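Local structure of phage tail sheath protein (Desulfitobacterium hafniense, 3HXL) at residues A268-A273 with G310-T315; Q71-N76 with D257-T262; N385-L390 with K397-Q402. The protein probably forms subunits of a contractile phage-type tail sheath, as do related myovirus tail sheath proteins. One frame throughout, in Å; residues are numbered along the deposited sequence.

Contact 1 (A268-A273 with G310-T315)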
ATOM      1  N   ALA A 268      -8.157   1.316  -3.862  1.00 13.83           N
ATOM      2  CA  ALA A 268      -7.126   2.121  -3.202  1.00 12.63           C
ATOM      3  C   ALA A 268      -7.508   2.407  -1.752  1.00 17.12           C
ATOM      4  O   ALA A 268      -6.736   2.126  -0.830  1.00 13.91           O
ATOM      5  CB  ALA A 268      -6.924   3.438  -3.960  1.00 12.72           C
ATOM      6  N   TRP A 269      -8.693   2.977  -1.551  1.00 16.01           N
ATOM      7  CA  TRP A 269      -9.156   3.279  -0.194  1.00 15.61           C
ATOM      8  C   TRP A 269      -9.360   2.002   0.613  1.00 18.98           C
ATOM      9  O   TRP A 269      -8.966   1.923   1.778  1.00 15.27           O
ATOM     10  CB  TRP A 269     -10.476   4.054  -0.224  1.00 13.06           C
ATOM     11  CG  TRP A 269     -10.974   4.424   1.147  1.00 11.84           C
ATOM     12  CD1 TRP A 269     -10.665   5.551   1.854  1.00 14.82           C
ATOM     13  CD2 TRP A 269     -11.837   3.648   1.985  1.00 13.27           C
ATOM     14  NE1 TRP A 269     -11.288   5.531   3.080  1.00 17.98           N
ATOM     15  CE2 TRP A 269     -12.019   4.376   3.186  1.00 18.84           C
ATOM     16  CE3 TRP A 269     -12.487   2.415   1.835  1.00 14.69           C
ATOM     17  CZ2 TRP A 269     -12.809   3.904   4.240  1.00 17.14           C
ATOM     18  CZ3 TRP A 269     -13.278   1.944   2.888  1.00 16.02           C
ATOM     19  CH2 TRP A 269     -13.436   2.696   4.073  1.00 17.83           C
ATOM     20  N   VAL A 270      -9.982   0.997   0.003  1.00 12.48           N
ATOM     21  CA  VAL A 270     -10.223  -0.250   0.721  1.00 12.36           C
ATOM     22  C   VAL A 270      -8.921  -0.867   1.232  1.00 13.80           C
ATOM     23  O   VAL A 270      -8.859  -1.349   2.368  1.00 14.13           O
ATOM     24  CB  VAL A 270     -10.978  -1.278  -0.154  1.00 10.92           C
ATOM     25  CG1 VAL A 270     -11.170  -2.584   0.615  1.00 14.23           C
ATOM     26  CG2 VAL A 270     -12.327  -0.713  -0.547  1.00 15.11           C
ATOM     27  N   ALA A 271      -7.884  -0.839   0.399  1.00 12.97           N
ATOM     28  CA  ALA A 271      -6.583  -1.390   0.769  1.00 11.46           C
ATOM     29  C   ALA A 271      -5.964  -0.558   1.885  1.00 11.85           C
ATOM     30  O   ALA A 271      -5.391  -1.098   2.830  1.00 13.76           O
ATOM     31  CB  ALA A 271      -5.663  -1.402  -0.445  1.00 19.97           C
ATOM     32  N   GLY A 272      -6.080   0.759   1.762  1.00 13.31           N
ATOM     33  CA  GLY A 272      -5.527   1.648   2.778  1.00 15.31           C
ATOM     34  C   GLY A 272      -6.248   1.484   4.098  1.00 12.22           C
ATOM     35  O   GLY A 272      -5.626   1.463   5.163  1.00 14.69           O
ATOM     36  N   ALA A 273      -7.572   1.366   4.030  1.00 18.09           N
ATOM     37  CA  ALA A 273      -8.398   1.199   5.228  1.00 14.64           C
ATOM     38  C   ALA A 273      -8.143  -0.131   5.923  1.00 17.37           C
ATOM     39  O   ALA A 273      -8.149  -0.224   7.152  1.00 12.40           O
ATOM     40  CB  ALA A 273      -9.882   1.319   4.857  1.00 12.09           C
ATOM     41  N   GLY A 310     -19.270 -13.354  -1.425  1.00 22.84           N
ATOM     42  CA  GLY A 310     -17.980 -12.945  -0.888  1.00 20.02           C
ATOM     43  C   GLY A 310     -17.500 -11.588  -1.372  1.00 21.52           C
ATOM     44  O   GLY A 310     -16.298 -11.334  -1.447  1.00 18.23           O
ATOM     45  N   GLU A 311     -18.442 -10.705  -1.681  1.00 13.50           N
ATOM     46  CA  GLU A 311     -18.112  -9.386  -2.177  1.00 15.22           C
ATOM     47  C   GLU A 311     -18.107  -8.260  -1.144  1.00 18.12           C
ATOM     48  O   GLU A 311     -18.980  -8.181  -0.276  1.00 16.06           O
ATOM     49  CB  GLU A 311     -19.060  -9.032  -3.318  1.00 19.02           C
ATOM     50  CG  GLU A 311     -19.052 -10.080  -4.418  1.00 22.54           C
ATOM     51  CD  GLU A 311     -19.671  -9.577  -5.700  1.00 24.67           C
ATOM     52  OE1 GLU A 311     -20.897  -9.764  -5.887  1.00 19.89           O
ATOM     53  OE2 GLU A 311     -18.928  -8.987  -6.512  1.00 21.64           O
ATOM     54  N   PHE A 312     -17.103  -7.395  -1.268  1.00 15.28           N
ATOM     55  CA  PHE A 312     -16.931  -6.227  -0.408  1.00 15.25           C
ATOM     56  C   PHE A 312     -17.648  -5.112  -1.186  1.00 17.78           C
ATOM     57  O   PHE A 312     -17.254  -4.777  -2.304  1.00 16.43           O
ATOM     58  CB  PHE A 312     -15.427  -5.932  -0.252  1.00 15.69           C
ATOM     59  CG  PHE A 312     -15.105  -4.841   0.743  1.00 13.74           C
ATOM     60  CD1 PHE A 312     -15.379  -3.507   0.449  1.00 20.38           C
ATOM     61  CD2 PHE A 312     -14.533  -5.152   1.977  1.00 16.25           C
ATOM     62  CE1 PHE A 312     -15.091  -2.495   1.371  1.00 19.03           C
ATOM     63  CE2 PHE A 312     -14.241  -4.151   2.906  1.00 12.03           C
ATOM     64  CZ  PHE A 312     -14.520  -2.823   2.601  1.00 16.28           C
ATOM     65  N   LEU A 313     -18.707  -4.555  -0.605  1.00 12.53           N
ATOM     66  CA  LEU A 313     -19.474  -3.521  -1.282  1.00 15.81           C
ATOM     67  C   LEU A 313     -19.937  -2.393  -0.364  1.00 14.82           C
ATOM     68  O   LEU A 313     -20.045  -2.567   0.851  1.00 15.74           O
ATOM     69  CB  LEU A 313     -20.700  -4.153  -1.945  1.00 17.26           C
ATOM     70  CG  LEU A 313     -21.682  -4.786  -0.956  1.00 22.66           C
ATOM     71  CD1 LEU A 313     -22.864  -3.842  -0.725  1.00 23.78           C
ATOM     72  CD2 LEU A 313     -22.180  -6.108  -1.507  1.00 29.71           C
ATOM     73  N   PHE A 314     -20.218  -1.243  -0.971  1.00 13.37           N
ATOM     74  CA  PHE A 314     -20.682  -0.066  -0.249  1.00 15.96           C
ATOM     75  C   PHE A 314     -22.185   0.087  -0.415  1.00 23.04           C
ATOM     76  O   PHE A 314     -22.742  -0.249  -1.463  1.00 17.78           O
ATOM     77  CB  PHE A 314     -19.992   1.187  -0.797  1.00 11.71           C
ATOM     78  CG  PHE A 314     -18.501   1.150  -0.680  1.00 21.39           C
ATOM     79  CD1 PHE A 314     -17.878   1.444   0.531  1.00 16.72           C
ATOM     80  CD2 PHE A 314     -17.716   0.789  -1.771  1.00 17.84           C
ATOM     81  CE1 PHE A 314     -16.500   1.364   0.656  1.00 16.43           C
ATOM     82  CE2 PHE A 314     -16.333   0.707  -1.655  1.00 17.45           C
ATOM     83  CZ  PHE A 314     -15.722   0.998  -0.441  1.00 19.27           C
ATOM     84  N   THR A 315     -22.833   0.594   0.626  1.00 13.80           N
ATOM     85  CA  THR A 315     -24.270   0.823   0.610  1.00 19.16           C
ATOM     86  C   THR A 315     -24.506   2.259   1.065  1.00 21.00           C
ATOM     87  O   THR A 315     -23.898   2.717   2.040  1.00 15.53           O
ATOM     88  CB  THR A 315     -25.003  -0.156   1.565  1.00 19.61           C
ATOM     89  OG1 THR A 315     -24.772  -1.505   1.135  1.00 20.25           O
ATOM     90  CG2 THR A 315     -26.503   0.120   1.573  1.00 20.36           C
TER
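Val270 puts its two methyl groups to separate uses against the rings of Phe312 and Phe314. Its CG1 lies anti to the backbone N (chi1 178°), and from there it sits over one face of the Phe312 ring, 4.0 Å from the centroid and 14° off the normal, which identifies a CH-pi contact. Phe312 has its own CG anti to the backbone N (chi1 -173°), which brings that face to the methyl. CG2 of Val270 turns into the angle between the two rings: it is 3.8 Å from Phe312 CE1 and 3.8 Å from Phe314 CZ, meeting the latter ring at its edge. Phe314 CZ in turn lies in the plane of the Phe312 ring, at its rim. One residue earlier, Trp269 reaches Phe314 through its benzo part, with CZ3 4.0 Å from Phe314 CE1 and in the plane of the phenyl ring. Ala273 CB lies over one indole face toward its rim, the ring also stacks with Tyr288, and NE1 hydrogen-bonds to Asp289. No hydrogen bond joins the segments 268-273 and 310-315, and all four touching residues are buried, so the contact is purely apolar, with dispersion and one CH-pi interaction holding helix 263-276 against the segment leading into the 314-317 strand.

Contact 2 (Q71-N76 with D257-T262)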
ATOM      1  N   GLN A  71      -4.579  13.601 -11.211  1.00 23.94           N
ATOM      2  CA  GLN A  71      -3.636  12.551 -11.570  1.00 24.39           C
ATOM      3  C   GLN A  71      -3.177  11.704 -10.387  1.00 22.11           C
ATOM      4  O   GLN A  71      -2.785  10.557 -10.571  1.00 18.67           O
ATOM      5  CB  GLN A  71      -2.407  13.144 -12.273  1.00 31.12           C
ATOM      6  CG  GLN A  71      -2.683  13.668 -13.673  1.00 39.33           C
ATOM      7  CD  GLN A  71      -3.027  15.143 -13.691  1.00 44.03           C
ATOM      8  OE1 GLN A  71      -3.579  15.677 -12.731  1.00 35.08           O
ATOM      9  NE2 GLN A  71      -2.710  15.808 -14.798  1.00 44.35           N
ATOM     10  N   LEU A  72      -3.220  12.251  -9.176  1.00 20.38           N
ATOM     11  CA  LEU A  72      -2.770  11.473  -8.024  1.00 18.26           C
ATOM     12  C   LEU A  72      -3.905  10.998  -7.131  1.00 11.60           C
ATOM     13  O   LEU A  72      -3.684  10.595  -5.991  1.00 19.26           O
ATOM     14  CB  LEU A  72      -1.760  12.279  -7.201  1.00 18.37           C
ATOM     15  CG  LEU A  72      -0.470  12.701  -7.921  1.00 21.44           C
ATOM     16  CD1 LEU A  72       0.419  13.453  -6.942  1.00 17.44           C
ATOM     17  CD2 LEU A  72       0.264  11.476  -8.469  1.00 14.45           C
ATOM     18  N   ARG A  73      -5.118  11.032  -7.662  1.00 13.04           N
ATOM     19  CA  ARG A  73      -6.295  10.603  -6.920  1.00 16.65           C
ATOM     20  C   ARG A  73      -6.132   9.300  -6.120  1.00 19.43           C
ATOM     21  O   ARG A  73      -6.455   9.261  -4.932  1.00 19.85           O
ATOM     22  CB  ARG A  73      -7.487  10.472  -7.877  1.00 19.37           C
ATOM     23  CG  ARG A  73      -8.674   9.739  -7.274  1.00 25.71           C
ATOM     24  CD  ARG A  73      -9.237  10.497  -6.078  1.00 22.06           C
ATOM     25  NE  ARG A  73      -9.945  11.702  -6.496  1.00 20.68           N
ATOM     26  CZ  ARG A  73     -10.443  12.606  -5.659  1.00 22.09           C
ATOM     27  NH1 ARG A  73     -10.309  12.449  -4.347  1.00 22.57           N
ATOM     28  NH2 ARG A  73     -11.076  13.664  -6.137  1.00 22.07           N
ATOM     29  N   LEU A  74      -5.631   8.236  -6.752  1.00 18.63           N
ATOM     30  CA  LEU A  74      -5.482   6.957  -6.051  1.00 19.43           C
ATOM     31  C   LEU A  74      -4.513   7.011  -4.879  1.00 14.69           C
ATOM     32  O   LEU A  74      -4.701   6.324  -3.870  1.00 18.21           O
ATOM     33  CB  LEU A  74      -5.047   5.857  -7.027  1.00 21.58           C
ATOM     34  CG  LEU A  74      -5.978   5.646  -8.227  1.00 23.18           C
ATOM     35  CD1 LEU A  74      -5.482   4.468  -9.072  1.00 30.40           C
ATOM     36  CD2 LEU A  74      -7.386   5.391  -7.739  1.00 22.61           C
ATOM     37  N   ILE A  75      -3.469   7.823  -5.011  1.00 12.91           N
ATOM     38  CA  ILE A  75      -2.494   7.962  -3.944  1.00 13.46           C
ATOM     39  C   ILE A  75      -3.188   8.662  -2.772  1.00 14.06           C
ATOM     40  O   ILE A  75      -3.026   8.280  -1.615  1.00 14.18           O
ATOM     41  CB  ILE A  75      -1.277   8.776  -4.438  1.00 21.42           C
ATOM     42  CG1 ILE A  75      -0.523   7.952  -5.491  1.00 25.78           C
ATOM     43  CG2 ILE A  75      -0.351   9.123  -3.273  1.00 19.35           C
ATOM     44  CD1 ILE A  75       0.603   8.686  -6.172  1.00 29.39           C
ATOM     45  N   ASN A  76      -3.982   9.675  -3.096  1.00 15.90           N
ATOM     46  CA  ASN A  76      -4.724  10.427  -2.091  1.00 15.43           C
ATOM     47  C   ASN A  76      -5.674   9.482  -1.346  1.00 15.93           C
ATOM     48  O   ASN A  76      -5.699   9.462  -0.117  1.00 16.08           O
ATOM     49  CB  ASN A  76      -5.496  11.569  -2.775  1.00 13.94           C
ATOM     50  CG  ASN A  76      -6.316  12.401  -1.796  1.00 22.75           C
ATOM     51  OD1 ASN A  76      -7.535  12.231  -1.678  1.00 23.28           O
ATOM     52  ND2 ASN A  76      -5.650  13.294  -1.086  1.00 17.80           N
ATOM     53  N   ASP A 257     -17.188  16.006  -3.676  1.00 33.12           N
ATOM     54  CA  ASP A 257     -16.847  16.965  -4.725  1.00 35.08           C
ATOM     55  C   ASP A 257     -17.488  16.579  -6.057  1.00 34.82           C
ATOM     56  O   ASP A 257     -17.236  17.213  -7.079  1.00 37.59           O
ATOM     57  CB  ASP A 257     -15.326  17.060  -4.882  1.00 36.82           C
ATOM     58  CG  ASP A 257     -14.730  15.838  -5.548  1.00 46.89           C
ATOM     59  OD1 ASP A 257     -15.323  14.746  -5.430  1.00 39.93           O
ATOM     60  OD2 ASP A 257     -13.659  15.968  -6.178  1.00 53.51           O
ATOM     61  N   GLY A 258     -18.317  15.539  -6.036  1.00 32.29           N
ATOM     62  CA  GLY A 258     -18.981  15.093  -7.249  1.00 28.65           C
ATOM     63  C   GLY A 258     -18.265  13.967  -7.978  1.00 31.85           C
ATOM     64  O   GLY A 258     -18.844  13.337  -8.861  1.00 28.08           O
ATOM     65  N   THR A 259     -17.013  13.710  -7.607  1.00 27.79           N
ATOM     66  CA  THR A 259     -16.208  12.658  -8.228  1.00 22.72           C
ATOM     67  C   THR A 259     -16.828  11.267  -8.088  1.00 23.62           C
ATOM     68  O   THR A 259     -17.230  10.864  -6.999  1.00 24.15           O
ATOM     69  CB  THR A 259     -14.792  12.586  -7.607  1.00 30.70           C
ATOM     70  OG1 THR A 259     -14.148  13.860  -7.717  1.00 32.13           O
ATOM     71  CG2 THR A 259     -13.945  11.528  -8.317  1.00 24.61           C
ATOM     72  N   ILE A 260     -16.903  10.536  -9.194  1.00 22.98           N
ATOM     73  CA  ILE A 260     -17.434   9.182  -9.162  1.00 19.52           C
ATOM     74  C   ILE A 260     -16.252   8.231  -9.296  1.00 18.86           C
ATOM     75  O   ILE A 260     -15.539   8.257 -10.297  1.00 24.73           O
ATOM     76  CB  ILE A 260     -18.415   8.908 -10.330  1.00 32.03           C
ATOM     77  CG1 ILE A 260     -19.692   9.741 -10.167  1.00 29.99           C
ATOM     78  CG2 ILE A 260     -18.769   7.428 -10.378  1.00 30.18           C
ATOM     79  CD1 ILE A 260     -19.581  11.150 -10.698  1.00 46.42           C
ATOM     80  N   LEU A 261     -16.024   7.402  -8.285  1.00 20.97           N
ATOM     81  CA  LEU A 261     -14.923   6.451  -8.347  1.00 19.41           C
ATOM     82  C   LEU A 261     -15.460   5.066  -8.668  1.00 16.27           C
ATOM     83  O   LEU A 261     -16.452   4.629  -8.091  1.00 17.70           O
ATOM     84  CB  LEU A 261     -14.177   6.411  -7.013  1.00 22.51           C
ATOM     85  CG  LEU A 261     -13.516   7.709  -6.536  1.00 25.55           C
ATOM     86  CD1 LEU A 261     -12.885   7.464  -5.161  1.00 22.84           C
ATOM     87  CD2 LEU A 261     -12.450   8.168  -7.534  1.00 17.64           C
ATOM     88  N   THR A 262     -14.799   4.381  -9.594  1.00 16.68           N
ATOM     89  CA  THR A 262     -15.198   3.034  -9.981  1.00 17.66           C
ATOM     90  C   THR A 262     -14.767   2.055  -8.899  1.00 19.99           C
ATOM     91  O   THR A 262     -14.062   2.425  -7.958  1.00 17.86           O
ATOM     92  CB  THR A 262     -14.498   2.583 -11.265  1.00 17.14           C
ATOM     93  OG1 THR A 262     -13.082   2.620 -11.055  1.00 16.46           O
ATOM     94  CG2 THR A 262     -14.864   3.476 -12.424  1.00 21.72           C
TER
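Arg73 meets Asp257, Thr259 and Leu261 with different parts of one side chain. At its end, NH2 stands 3.5 Å from Asp257 OD2, a long salt bridge in which the oxygen lies near the guanidinium plane, at its edge. The carboxylate plane is turned 71° from that of the guanidinium, so the two groups do not form a flat, two-pronged pair. Thr259 OG1 also comes to 3.5 Å from Arg73 NH2, obliquely to the guanidinium. Closer to the backbone, the aliphatic stem takes over: Arg73 CG packs on Leu261 CD2 at 4.1 Å, the two side chains crossing at about a right angle. Bends at chi2 and chi3 let CG lie on Leu261 while NH2 reaches Asp257.

In the next shell, Glu77, one helical turn on, forms a salt bridge with the other terminal nitrogen, NH1, so the guanidinium is shared by two acids. The carboxylate of Asp257 is positioned by its own turn: Thr259 N donates to Asp257 OD1 at 2.9 Å, with an N-H...O angle of 158°, from 58° out of the carboxylate plane. Thr259 OG1 is 2.7 Å from each carboxylate oxygen of Asp257. Leu255 of strand 246-255 touches both Arg73 and Leu261, adding to the apolar packing of the stem.

The bond from Thr259 N to Asp257 OD1 defines an Asx turn, here in the turn of a beta hairpin whose second strand, about 260-261, is weakly bonded. Through Arg73, helix 73-78 of the Gp18 domain III N-terminal region packs on this hairpin of the subtilisin-like domain.

Contact 3 (N385-L390 with K397-Q402)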
ATOM      1  N   ASN A 385       1.641 -13.885  27.672  1.00 27.75           N
ATOM      2  CA  ASN A 385       1.633 -12.440  27.842  1.00 29.23           C
ATOM      3  C   ASN A 385       1.142 -11.765  26.573  1.00 31.37           C
ATOM      4  O   ASN A 385       0.415 -10.773  26.632  1.00 28.75           O
ATOM      5  CB  ASN A 385       3.026 -11.932  28.193  1.00 31.40           C
ATOM      6  CG  ASN A 385       3.484 -12.414  29.552  1.00 39.73           C
ATOM      7  OD1 ASN A 385       2.698 -12.452  30.502  1.00 38.56           O
ATOM      8  ND2 ASN A 385       4.756 -12.776  29.659  1.00 46.19           N
ATOM      9  N   TYR A 386       1.541 -12.309  25.427  1.00 25.12           N
ATOM     10  CA  TYR A 386       1.128 -11.758  24.143  1.00 28.78           C
ATOM     11  C   TYR A 386      -0.383 -11.896  23.989  1.00 23.84           C
ATOM     12  O   TYR A 386      -1.069 -10.943  23.620  1.00 27.43           O
ATOM     13  CB  TYR A 386       1.818 -12.495  22.993  1.00 28.88           C
ATOM     14  CG  TYR A 386       1.343 -12.054  21.623  1.00 24.36           C
ATOM     15  CD1 TYR A 386       1.948 -10.985  20.961  1.00 27.31           C
ATOM     16  CD2 TYR A 386       0.261 -12.682  21.007  1.00 23.21           C
ATOM     17  CE1 TYR A 386       1.484 -10.553  19.718  1.00 25.35           C
ATOM     18  CE2 TYR A 386      -0.212 -12.259  19.769  1.00 19.98           C
ATOM     19  CZ  TYR A 386       0.400 -11.197  19.131  1.00 20.17           C
ATOM     20  OH  TYR A 386      -0.079 -10.771  17.910  1.00 25.11           O
HETATM   21  N   MSE A 387      -0.896 -13.089  24.265  1.00 22.35           N
HETATM   22  CA  MSE A 387      -2.324 -13.326  24.135  1.00 20.69           C
HETATM   23  C   MSE A 387      -3.114 -12.454  25.102  1.00 27.03           C
HETATM   24  O   MSE A 387      -4.201 -11.981  24.769  1.00 21.37           O
HETATM   25  CB  MSE A 387      -2.637 -14.804  24.360  1.00 25.33           C
HETATM   26  CG  MSE A 387      -2.026 -15.728  23.307  1.00 26.37           C
HETATM   27 SE   MSE A 387      -2.673 -15.363  21.494  1.00 36.99          SE
HETATM   28  CE  MSE A 387      -4.441 -16.113  21.669  1.00 24.59           C
ATOM     29  N   ASN A 388      -2.572 -12.228  26.296  1.00 24.79           N
ATOM     30  CA  ASN A 388      -3.260 -11.388  27.268  1.00 29.29           C
ATOM     31  C   ASN A 388      -3.348  -9.955  26.754  1.00 27.44           C
ATOM     32  O   ASN A 388      -4.331  -9.259  27.003  1.00 28.52           O
ATOM     33  CB  ASN A 388      -2.548 -11.425  28.625  1.00 25.74           C
ATOM     34  CG  ASN A 388      -2.823 -12.708  29.383  1.00 27.75           C
ATOM     35  OD1 ASN A 388      -3.935 -13.242  29.332  1.00 27.89           O
ATOM     36  ND2 ASN A 388      -1.823 -13.204  30.101  1.00 31.19           N
ATOM     37  N   THR A 389      -2.322  -9.522  26.028  1.00 25.07           N
ATOM     38  CA  THR A 389      -2.302  -8.175  25.468  1.00 28.17           C
ATOM     39  C   THR A 389      -3.396  -8.026  24.410  1.00 32.82           C
ATOM     40  O   THR A 389      -4.022  -6.969  24.294  1.00 31.69           O
ATOM     41  CB  THR A 389      -0.937  -7.859  24.831  1.00 33.99           C
ATOM     42  OG1 THR A 389       0.082  -7.946  25.831  1.00 33.12           O
ATOM     43  CG2 THR A 389      -0.930  -6.459  24.233  1.00 32.80           C
ATOM     44  N   LEU A 390      -3.624  -9.087  23.638  1.00 26.63           N
ATOM     45  CA  LEU A 390      -4.661  -9.060  22.612  1.00 27.29           C
ATOM     46  C   LEU A 390      -6.030  -8.984  23.271  1.00 24.19           C
ATOM     47  O   LEU A 390      -6.938  -8.320  22.773  1.00 23.48           O
ATOM     48  CB  LEU A 390      -4.594 -10.315  21.731  1.00 19.15           C
ATOM     49  CG  LEU A 390      -3.498 -10.374  20.666  1.00 24.73           C
ATOM     50  CD1 LEU A 390      -3.567 -11.701  19.922  1.00 26.19           C
ATOM     51  CD2 LEU A 390      -3.689  -9.219  19.689  1.00 27.58           C
ATOM     52  N   LYS A 397     -11.166 -12.749  23.114  1.00 24.36           N
ATOM     53  CA  LYS A 397     -11.893 -12.837  24.365  1.00 29.22           C
ATOM     54  C   LYS A 397     -11.846 -14.242  24.924  1.00 26.60           C
ATOM     55  O   LYS A 397     -11.475 -15.187  24.231  1.00 23.99           O
ATOM     56  CB  LYS A 397     -13.347 -12.421  24.145  1.00 31.51           C
ATOM     57  CG  LYS A 397     -14.035 -13.197  23.034  1.00 39.75           C
ATOM     58  CD  LYS A 397     -15.385 -12.590  22.699  1.00 49.49           C
ATOM     59  CE  LYS A 397     -16.075 -13.360  21.587  1.00 56.77           C
ATOM     60  NZ  LYS A 397     -16.342 -14.767  21.982  1.00 54.04           N
ATOM     61  N   ASN A 398     -12.224 -14.364  26.190  1.00 29.54           N
ATOM     62  CA  ASN A 398     -12.256 -15.649  26.867  1.00 35.39           C
ATOM     63  C   ASN A 398     -10.922 -16.390  26.806  1.00 25.55           C
ATOM     64  O   ASN A 398     -10.893 -17.612  26.670  1.00 32.26           O
ATOM     65  CB  ASN A 398     -13.356 -16.531  26.267  1.00 37.03           C
ATOM     66  CG  ASN A 398     -14.702 -15.831  26.216  1.00 49.98           C
ATOM     67  OD1 ASN A 398     -15.091 -15.132  27.156  1.00 49.89           O
ATOM     68  ND2 ASN A 398     -15.430 -16.025  25.119  1.00 52.56           N
ATOM     69  N   PHE A 399      -9.817 -15.657  26.897  1.00 24.31           N
ATOM     70  CA  PHE A 399      -8.511 -16.298  26.875  1.00 22.12           C
ATOM     71  C   PHE A 399      -8.064 -16.586  28.300  1.00 27.29           C
ATOM     72  O   PHE A 399      -7.930 -15.669  29.110  1.00 28.11           O
ATOM     73  CB  PHE A 399      -7.457 -15.419  26.206  1.00 21.56           C
ATOM     74  CG  PHE A 399      -6.079 -16.012  26.253  1.00 23.47           C
ATOM     75  CD1 PHE A 399      -5.752 -17.098  25.446  1.00 24.07           C
ATOM     76  CD2 PHE A 399      -5.132 -15.534  27.154  1.00 24.13           C
ATOM     77  CE1 PHE A 399      -4.500 -17.704  25.534  1.00 29.99           C
ATOM     78  CE2 PHE A 399      -3.875 -16.130  27.255  1.00 27.22           C
ATOM     79  CZ  PHE A 399      -3.559 -17.220  26.442  1.00 29.55           C
ATOM     80  N   ASP A 400      -7.828 -17.861  28.596  1.00 25.92           N
ATOM     81  CA  ASP A 400      -7.386 -18.280  29.923  1.00 28.02           C
ATOM     82  C   ASP A 400      -5.968 -18.835  29.813  1.00 19.66           C
ATOM     83  O   ASP A 400      -5.772 -19.974  29.387  1.00 24.94           O
ATOM     84  CB  ASP A 400      -8.317 -19.367  30.471  1.00 28.18           C
ATOM     85  CG  ASP A 400      -8.132 -19.599  31.961  1.00 40.05           C
ATOM     86  OD1 ASP A 400      -7.011 -19.381  32.469  1.00 36.69           O
ATOM     87  OD2 ASP A 400      -9.109 -20.010  32.619  1.00 40.18           O
ATOM     88  N   GLY A 401      -4.986 -18.025  30.195  1.00 23.43           N
ATOM     89  CA  GLY A 401      -3.599 -18.445  30.127  1.00 26.62           C
ATOM     90  C   GLY A 401      -3.304 -19.704  30.918  1.00 32.76           C
ATOM     91  O   GLY A 401      -2.268 -20.344  30.727  1.00 30.45           O
ATOM     92  N   GLN A 402      -4.216 -20.073  31.808  1.00 32.54           N
ATOM     93  CA  GLN A 402      -4.021 -21.265  32.616  1.00 36.74           C
ATOM     94  C   GLN A 402      -4.380 -22.554  31.893  1.00 36.56           C
ATOM     95  O   GLN A 402      -4.212 -23.637  32.445  1.00 37.19           O
ATOM     96  CB  GLN A 402      -4.831 -21.166  33.908  1.00 35.51           C
ATOM     97  CG  GLN A 402      -4.195 -20.255  34.935  1.00 36.42           C
ATOM     98  CD  GLN A 402      -4.885 -20.328  36.275  1.00 42.17           C
ATOM     99  OE1 GLN A 402      -5.319 -21.397  36.706  1.00 36.59           O
ATOM    100  NE2 GLN A 402      -4.976 -19.193  36.954  1.00 49.77           N
TER
HETATM  101  O   HOH W   1      -5.200 -15.355  30.886  1.00 39.12           O
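With chi1 at -64°, Met387, a selenomethionine, has CG anti to its carbonyl carbon, and further bends at chi2 and chi3 bring its terminal methyl back to the Phe399 ring, CE lying 4.1 Å from Phe399 CD1. Phe399 carries its ring anti to the backbone N, which extends it toward the helix. The helix backbone itself sets Met387 CB over one ring face, 3.5 Å from the centroid and 18° off the normal, a CH-pi contact. Met387 SE is above the ring too, but 5.5 Å from the centroid, a more distant Met-aromatic contact. Asn388 takes the edge: its OD1 lies in the ring plane, 3.4 Å from Phe399 CD2, with the amide turned 71° from the ring. The same OD1 accepts from a water at 2.9 Å; this water also accepts from Gly401 N at 2.8 Å and donates a longer bond, 3.3 Å, to Phe399 O, linking helix to loop backbone without a direct hydrogen bond. Beyond it, Gln402 N bonds to Asp400 OD1 in an Asx turn.

Ile384 and Gln391 of helix 373-392 also touch Phe399. Helix 344-364 packs on this helix through Tyr386 and Leu390, while Phe399 covers it from the loop that leads to strand 405-408.

From the N terminus, the chain first lays down 71-76 and returns to it only at 257-262, so contact 2 closes the longest loop, with 180 residues between its segments, and joins the Gp18 domain III N-terminal region to the subtilisin-like domain. Helix 263-276 follows directly and opens contact 1, which closes at 310-315 after 36 residues, within the subtilisin-like domain. These two contacts touch, Ala268 CB lying 3.6 Å from Leu74 O. Contact 3 is a local closure in the C-terminal domain, with six intervening residues, its centre about 31 Å from that of contact 1 and about 42 Å from that of contact 2. All three run in series; none nests or crosses.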